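Local coordinates for nitrate transport protein (Parabacteroides distasonis, PDB 3HN0) that probably serves as the substrate-binding component of an ABC transporter, perhaps for nitrate or a related small solute, at residues G133-G138 with N145-G150; Q137-G142 with R159-L164. All blocks are in the same frame, centred on the assembly; numbering follows the deposited sequence.

Interaction 1 of 2, residues G133-G138 with N145-G150; sequences GEITQG and NRAVLG
Ile-135 supplies most of the apolar contact, turning its side chain from helix 132-141 down onto strand 146-149. Its CG2 branch does the central work, lying 3.4 Å from Ala-147 CB, tighter than usual carbon-carbon packing, and 3.8 Å from Leu-149 CD2. With CG1 beside the backbone N (chi1 -72°), CG2 is left anti to that N and points between the two strand side chains, while the other branch runs off extended along CG1. Ile-135 and Leu-149 pass alongside each other, heading in opposite directions, whereas Ala-147 and Leu-149, two positions apart with Val-148 between them, both point toward the helix.

Mixed polar and apolar contacts are fewer. Thr-136 OG1 rests 3.8 Å from Leu-149 CD2, the two side chains crossing at nearly a right angle; the hydroxyl's polar partner is Ala-132 O, one turn back. The end of Ile-135 reaches Val-148 O, with CD1 at 4.1 Å. That carbonyl oxygen is buried here and finds no polar partner in the model.

The short helical and strand axes approach to 9.0 Å and run at 147°, so the chain nearly reverses between them. Phe-102 packs on Ile-135, and Phe-153, Ile-156 and Ala-157 of helix 153-160 touch Thr-136. Strand 146-149 is the outer member of the three-stranded antiparallel sheet, bonded to strand 87-90 through Ala-147 and Val-89 and also making backbone bonds to Tyr-100; the helix packs on one face of this strand, running roughly antiparallel to it.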
ATOM      1  N   GLY A 133      15.870  -4.376  20.965  1.00 16.85           N
ATOM      2  CA  GLY A 133      17.302  -4.469  21.279  1.00 17.37           C
ATOM      3  C   GLY A 133      17.657  -5.827  21.858  1.00 16.13           C
ATOM      4  O   GLY A 133      18.697  -6.395  21.542  1.00 15.04           O
ATOM      5  N   GLU A 134      16.761  -6.362  22.694  1.00 14.45           N
ATOM      6  CA  GLU A 134      16.967  -7.658  23.309  1.00 12.93           C
ATOM      7  C   GLU A 134      16.872  -8.798  22.304  1.00 15.25           C
ATOM      8  O   GLU A 134      17.672  -9.742  22.372  1.00 14.46           O
ATOM      9  CB  GLU A 134      15.974  -7.909  24.421  1.00 14.95           C
ATOM     10  CG  GLU A 134      16.375  -7.105  25.712  1.00 16.12           C
ATOM     11  CD  GLU A 134      15.240  -7.014  26.729  1.00 27.77           C
ATOM     12  OE1 GLU A 134      14.070  -7.195  26.362  1.00 27.09           O
ATOM     13  OE2 GLU A 134      15.524  -6.728  27.912  1.00 43.14           O
ATOM     14  N   ILE A 135      15.900  -8.697  21.412  1.00 15.08           N
ATOM     15  CA  ILE A 135      15.751  -9.630  20.288  1.00 15.36           C
ATOM     16  C   ILE A 135      17.004  -9.622  19.416  1.00 13.09           C
ATOM     17  O   ILE A 135      17.475 -10.686  19.020  1.00 11.56           O
ATOM     18  CB  ILE A 135      14.511  -9.348  19.434  1.00 19.81           C
ATOM     19  CG1 ILE A 135      13.253  -9.766  20.222  1.00 20.20           C
ATOM     20  CG2 ILE A 135      14.573 -10.152  18.078  1.00 16.47           C
ATOM     21  CD1 ILE A 135      11.978  -9.592  19.506  1.00 29.97           C
ATOM     22  N   THR A 136      17.535  -8.436  19.128  1.00 12.72           N
ATOM     23  CA  THR A 136      18.736  -8.323  18.273  1.00 12.66           C
ATOM     24  C   THR A 136      19.888  -9.073  18.931  1.00 13.56           C
ATOM     25  O   THR A 136      20.596  -9.862  18.307  1.00 10.28           O
ATOM     26  CB  THR A 136      19.109  -6.841  18.036  1.00 14.67           C
ATOM     27  OG1 THR A 136      18.008  -6.167  17.384  1.00 16.11           O
ATOM     28  CG2 THR A 136      20.371  -6.730  17.170  1.00 14.62           C
ATOM     29  N   GLN A 137      20.082  -8.820  20.216  1.00 13.62           N
ATOM     30  CA  GLN A 137      21.130  -9.494  20.941  1.00 11.01           C
ATOM     31  C   GLN A 137      20.907 -11.018  20.938  1.00  8.03           C
ATOM     32  O   GLN A 137      21.859 -11.784  20.817  1.00 10.79           O
ATOM     33  CB  GLN A 137      21.153  -8.908  22.361  1.00 13.25           C
ATOM     34  CG  GLN A 137      22.104  -9.539  23.225  1.00 18.36           C
ATOM     35  CD  GLN A 137      23.441  -9.464  22.621  1.00 19.16           C
ATOM     36  OE1 GLN A 137      23.793  -8.435  22.021  1.00 31.97           O
ATOM     37  NE2 GLN A 137      24.184 -10.566  22.688  1.00 19.47           N
ATOM     38  N   GLY A 138      19.661 -11.466  21.140  1.00  8.89           N
ATOM     39  CA  GLY A 138      19.313 -12.875  21.092  1.00  9.49           C
ATOM     40  C   GLY A 138      19.663 -13.495  19.744  1.00  7.85           C
ATOM     41  O   GLY A 138      20.132 -14.613  19.680  1.00  8.12           O
ATOM     42  N   ASN A 145      16.454 -17.459  15.908  1.00 13.03           N
ATOM     43  CA  ASN A 145      16.618 -17.738  14.488  0.55 12.74           C
ATOM     44  C   ASN A 145      15.505 -17.107  13.642  1.00 13.08           C
ATOM     45  O   ASN A 145      15.558 -17.120  12.430  1.00 14.91           O
ATOM     46  CB  ASN A 145      16.633 -19.260  14.266  0.55 13.76           C
ATOM     47  CG  ASN A 145      17.802 -19.947  14.986  0.55 18.05           C
ATOM     48  OD1 ASN A 145      18.924 -19.435  15.004  0.55 29.12           O
ATOM     49  ND2 ASN A 145      17.538 -21.099  15.574  0.55 13.53           N
ATOM     50  N   ARG A 146      14.475 -16.597  14.286  1.00 13.65           N
ATOM     51  CA  ARG A 146      13.375 -16.003  13.539  1.00 15.22           C
ATOM     52  C   ARG A 146      12.783 -14.953  14.453  1.00 14.47           C
ATOM     53  O   ARG A 146      12.581 -15.223  15.638  1.00 14.81           O
ATOM     54  CB  ARG A 146      12.427 -17.149  13.147  1.00 19.06           C
ATOM     55  CG  ARG A 146      11.046 -16.843  12.686  1.00 28.30           C
ATOM     56  CD  ARG A 146      10.261 -18.186  12.497  1.00 27.49           C
ATOM     57  NE  ARG A 146      10.546 -18.811  11.216  1.00 30.12           N
ATOM     58  CZ  ARG A 146      10.188 -20.052  10.877  1.00 37.46           C
ATOM     59  NH1 ARG A 146       9.542 -20.830  11.730  1.00 33.45           N
ATOM     60  NH2 ARG A 146      10.475 -20.515   9.672  1.00 38.07           N
ATOM     61  N   ALA A 147      12.566 -13.745  13.905  1.00 13.76           N
ATOM     62  CA  ALA A 147      12.118 -12.629  14.687  1.00 11.61           C
ATOM     63  C   ALA A 147      11.486 -11.560  13.829  1.00 13.25           C
ATOM     64  O   ALA A 147      11.584 -11.579  12.608  1.00 14.56           O
ATOM     65  CB  ALA A 147      13.319 -12.035  15.483  1.00 10.43           C
ATOM     66  N   VAL A 148      10.803 -10.658  14.519  1.00 12.33           N
ATOM     67  CA  VAL A 148      10.350  -9.431  13.907  0.60 12.84           C
ATOM     68  C   VAL A 148      11.129  -8.261  14.480  1.00 15.82           C
ATOM     69  O   VAL A 148      11.389  -8.204  15.679  1.00 15.89           O
ATOM     70  CB  VAL A 148       8.842  -9.209  14.068  0.60 14.05           C
ATOM     71  CG1 VAL A 148       8.059 -10.187  13.178  0.60 11.77           C
ATOM     72  CG2 VAL A 148       8.443  -9.284  15.505  0.60 11.52           C
ATOM     73  N   LEU A 149      11.506  -7.335  13.591  1.00 13.97           N
ATOM     74  CA  LEU A 149      12.295  -6.139  13.949  1.00 12.73           C
ATOM     75  C   LEU A 149      11.927  -4.951  13.074  1.00 12.93           C
ATOM     76  O   LEU A 149      11.551  -5.108  11.939  1.00 14.07           O
ATOM     77  CB  LEU A 149      13.810  -6.397  13.789  1.00 12.74           C
ATOM     78  CG  LEU A 149      14.479  -7.326  14.787  1.00 14.47           C
ATOM     79  CD1 LEU A 149      15.939  -7.627  14.330  1.00 11.69           C
ATOM     80  CD2 LEU A 149      14.480  -6.831  16.205  1.00 14.70           C
ATOM     81  N   GLY A 150      12.157  -3.760  13.618  1.00 14.30           N
ATOM     82  CA  GLY A 150      12.173  -2.500  12.867  1.00 15.89           C
ATOM     83  C   GLY A 150      13.533  -1.831  13.041  1.00 14.47           C
ATOM     84  O   GLY A 150      14.399  -2.341  13.733  1.00 14.75           O
TER

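Interaction 2 of 2, residues Q137-G142 with R159-L164; sequences QGILAG and RKDSSL
Asp-161 OD1 takes two bonds from Ser-163: the hydroxyl OG at 2.7 Å on the syn side of the carboxylate and the backbone N at 3.0 Å on the anti side, the latter bent to 140° at the hydrogen. Both donors reach OD1 from the same face of the carboxylate, somewhat out of its plane. The other oxygen, OD2, accepts from water 1 at 2.8 Å and forms a salt bridge with Lys-91. Water 1 also donates to Ile-139 O at 3.0 Å, linking the carboxylate to the helix carbonyl, although more acceptors lie in reach than it has protons.

The apolar part is centred on Leu-140. Its CD1 meets the bent aliphatic chain of Lys-160, with CE at 3.3 Å, closer than usual for carbons; the bend at chi3 (66°) brings that end of the lysine across the leucine at nearly a right angle. Leu-140 CD2 lies 3.8 Å from Asp-161 CB, the two side chains passing in opposite directions. Deeper in, Ile-139 CD1 approaches Leu-164 CD2 at 4.3 Å, and Val-89 packs against both residues.

The bonding of Asp-161 to Ser-163 N makes an Asx turn, within a type I beta turn from Asp-161 to Leu-164 that takes the chain out of helix 153-160 toward strand 165-169. Across from it, Gly-142 closes helix 132-141 in a Schellman motif, so two helix C-terminal ends pack side by side.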
ATOM      1  N   GLN A 137      20.082  -8.820  20.216  1.00 13.62           N
ATOM      2  CA  GLN A 137      21.130  -9.494  20.941  1.00 11.01           C
ATOM      3  C   GLN A 137      20.907 -11.018  20.938  1.00  8.03           C
ATOM      4  O   GLN A 137      21.859 -11.784  20.817  1.00 10.79           O
ATOM      5  CB  GLN A 137      21.153  -8.908  22.361  1.00 13.25           C
ATOM      6  CG  GLN A 137      22.104  -9.539  23.225  1.00 18.36           C
ATOM      7  CD  GLN A 137      23.441  -9.464  22.621  1.00 19.16           C
ATOM      8  OE1 GLN A 137      23.793  -8.435  22.021  1.00 31.97           O
ATOM      9  NE2 GLN A 137      24.184 -10.566  22.688  1.00 19.47           N
ATOM     10  N   GLY A 138      19.661 -11.466  21.140  1.00  8.89           N
ATOM     11  CA  GLY A 138      19.313 -12.875  21.092  1.00  9.49           C
ATOM     12  C   GLY A 138      19.663 -13.495  19.744  1.00  7.85           C
ATOM     13  O   GLY A 138      20.132 -14.613  19.680  1.00  8.12           O
ATOM     14  N   ILE A 139      19.472 -12.748  18.673  1.00  9.67           N
ATOM     15  CA  ILE A 139      19.847 -13.265  17.345  1.00 10.68           C
ATOM     16  C   ILE A 139      21.379 -13.466  17.296  1.00  9.14           C
ATOM     17  O   ILE A 139      21.872 -14.544  16.967  1.00  9.59           O
ATOM     18  CB  ILE A 139      19.418 -12.293  16.201  1.00  9.47           C
ATOM     19  CG1 ILE A 139      17.909 -12.231  16.083  1.00  9.96           C
ATOM     20  CG2 ILE A 139      20.087 -12.741  14.847  1.00 10.49           C
ATOM     21  CD1 ILE A 139      17.349 -11.168  15.125  1.00 13.06           C
ATOM     22  N   LEU A 140      22.097 -12.426  17.709  1.00 10.14           N
ATOM     23  CA  LEU A 140      23.544 -12.430  17.646  1.00 10.69           C
ATOM     24  C   LEU A 140      24.207 -13.450  18.583  1.00  9.37           C
ATOM     25  O   LEU A 140      25.252 -13.991  18.273  1.00 11.15           O
ATOM     26  CB  LEU A 140      24.097 -11.010  17.872  1.00  7.93           C
ATOM     27  CG  LEU A 140      23.582 -10.003  16.857  1.00 13.35           C
ATOM     28  CD1 LEU A 140      24.268  -8.652  17.061  1.00 16.36           C
ATOM     29  CD2 LEU A 140      23.814 -10.551  15.432  1.00 13.14           C
ATOM     30  N   ALA A 141      23.544 -13.759  19.691  1.00  7.35           N
ATOM     31  CA  ALA A 141      24.050 -14.732  20.635  1.00  6.40           C
ATOM     32  C   ALA A 141      23.719 -16.163  20.225  1.00  6.78           C
ATOM     33  O   ALA A 141      24.220 -17.068  20.798  1.00  6.47           O
ATOM     34  CB  ALA A 141      23.488 -14.452  22.007  1.00  7.95           C
ATOM     35  N   GLY A 142      22.833 -16.329  19.239  1.00 11.44           N
ATOM     36  CA  GLY A 142      22.463 -17.671  18.760  1.00  8.65           C
ATOM     37  C   GLY A 142      21.168 -18.264  19.286  1.00 12.41           C
ATOM     38  O   GLY A 142      20.845 -19.399  18.957  1.00 16.47           O
ATOM     39  N   ARG A 159      23.548  -6.622   9.626  1.00  9.69           N
ATOM     40  CA  ARG A 159      24.975  -6.340   9.497  0.50 12.06           C
ATOM     41  C   ARG A 159      25.780  -7.374  10.299  1.00 12.00           C
ATOM     42  O   ARG A 159      26.746  -7.961   9.825  1.00 11.44           O
ATOM     43  CB  ARG A 159      25.232  -4.937  10.055  0.50 12.75           C
ATOM     44  CG  ARG A 159      26.574  -4.318   9.746  0.50 13.93           C
ATOM     45  CD  ARG A 159      26.478  -2.783   9.811  0.50 24.05           C
ATOM     46  NE  ARG A 159      26.495  -2.300  11.189  0.50 28.40           N
ATOM     47  CZ  ARG A 159      25.469  -1.739  11.826  0.50 23.03           C
ATOM     48  NH1 ARG A 159      24.282  -1.541  11.212  0.50 13.27           N
ATOM     49  NH2 ARG A 159      25.666  -1.347  13.081  0.50 19.48           N
ATOM     50  N   LYS A 160      25.363  -7.572  11.543  1.00 10.23           N
ATOM     51  CA  LYS A 160      26.189  -8.370  12.457  1.00  9.18           C
ATOM     52  C   LYS A 160      26.008  -9.876  12.322  1.00  9.79           C
ATOM     53  O   LYS A 160      26.818 -10.625  12.818  1.00  7.72           O
ATOM     54  CB  LYS A 160      25.956  -7.908  13.912  1.00 10.32           C
ATOM     55  CG  LYS A 160      26.505  -6.490  14.192  1.00 13.32           C
ATOM     56  CD  LYS A 160      26.284  -6.056  15.657  1.00 19.19           C
ATOM     57  CE  LYS A 160      27.076  -6.894  16.662  1.00 30.23           C
ATOM     58  NZ  LYS A 160      26.796  -6.568  18.122  1.00 37.15           N
ATOM     59  N   ASP A 161      24.973 -10.304  11.617  1.00 10.83           N
ATOM     60  CA  ASP A 161      24.822 -11.691  11.275  1.00 11.28           C
ATOM     61  C   ASP A 161      24.505 -11.740   9.809  1.00 11.56           C
ATOM     62  O   ASP A 161      23.341 -11.572   9.387  1.00 11.22           O
ATOM     63  CB  ASP A 161      23.694 -12.355  12.071  1.00 10.30           C
ATOM     64  CG  ASP A 161      23.644 -13.860  11.841  1.00 16.33           C
ATOM     65  OD1 ASP A 161      24.143 -14.341  10.790  1.00 15.59           O
ATOM     66  OD2 ASP A 161      23.122 -14.569  12.722  1.00 23.62           O
ATOM     67  N   SER A 162      25.537 -11.999   9.019  1.00 12.12           N
ATOM     68  CA  SER A 162      25.374 -11.934   7.587  1.00 15.67           C
ATOM     69  C   SER A 162      24.608 -13.080   6.964  1.00 16.11           C
ATOM     70  O   SER A 162      24.362 -13.019   5.761  1.00 20.88           O
ATOM     71  CB  SER A 162      26.737 -11.760   6.902  1.00 16.40           C
ATOM     72  OG  SER A 162      27.429 -12.973   6.933  1.00 13.75           O
ATOM     73  N   SER A 163      24.278 -14.102   7.772  0.60 15.26           N
ATOM     74  CA  SER A 163      23.345 -15.177   7.430  0.60 14.73           C
ATOM     75  C   SER A 163      21.857 -14.730   7.446  0.60 14.04           C
ATOM     76  O   SER A 163      21.047 -15.270   6.714  0.60 10.68           O
ATOM     77  CB  SER A 163      23.561 -16.406   8.336  0.60 18.95           C
ATOM     78  OG  SER A 163      22.827 -16.418   9.565  0.60 18.95           O
ATOM     79  N   LEU A 164      21.549 -13.697   8.223  1.00 11.18           N
ATOM     80  CA  LEU A 164      20.180 -13.292   8.500  1.00 10.48           C
ATOM     81  C   LEU A 164      19.631 -12.640   7.237  1.00 11.70           C
ATOM     82  O   LEU A 164      20.348 -11.912   6.570  1.00 11.22           O
ATOM     83  CB  LEU A 164      20.150 -12.278   9.665  1.00 10.11           C
ATOM     84  CG  LEU A 164      18.809 -12.012  10.287  1.00  9.64           C
ATOM     85  CD1 LEU A 164      18.249 -13.279  11.042  1.00  9.70           C
ATOM     86  CD2 LEU A 164      18.937 -10.747  11.205  1.00 12.23           C
TER
HETATM   87  O   HOH W   1      24.354 -14.836  15.222  1.00 37.19           O

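Following the chain from the N terminus, helix 132-141 comes first and serves both contacts. Interaction 1 closes the shorter loop, six residues lying between its segments, as the chain turns back into strand 146-149. Interaction 2 starts from the end of the same helix, Gln-137 and Gly-138 being common to both, and returns only after strand 146-149 and most of helix 153-160, with sixteen residues between its segments. The two loops therefore overlap without one containing the other. Their centres lie about 8 Å apart, and Ile-139 joins them, its CD1 being 3.9 Å from Leu-149 CD1. Together they tie two helices to the three-stranded antiparallel sheet.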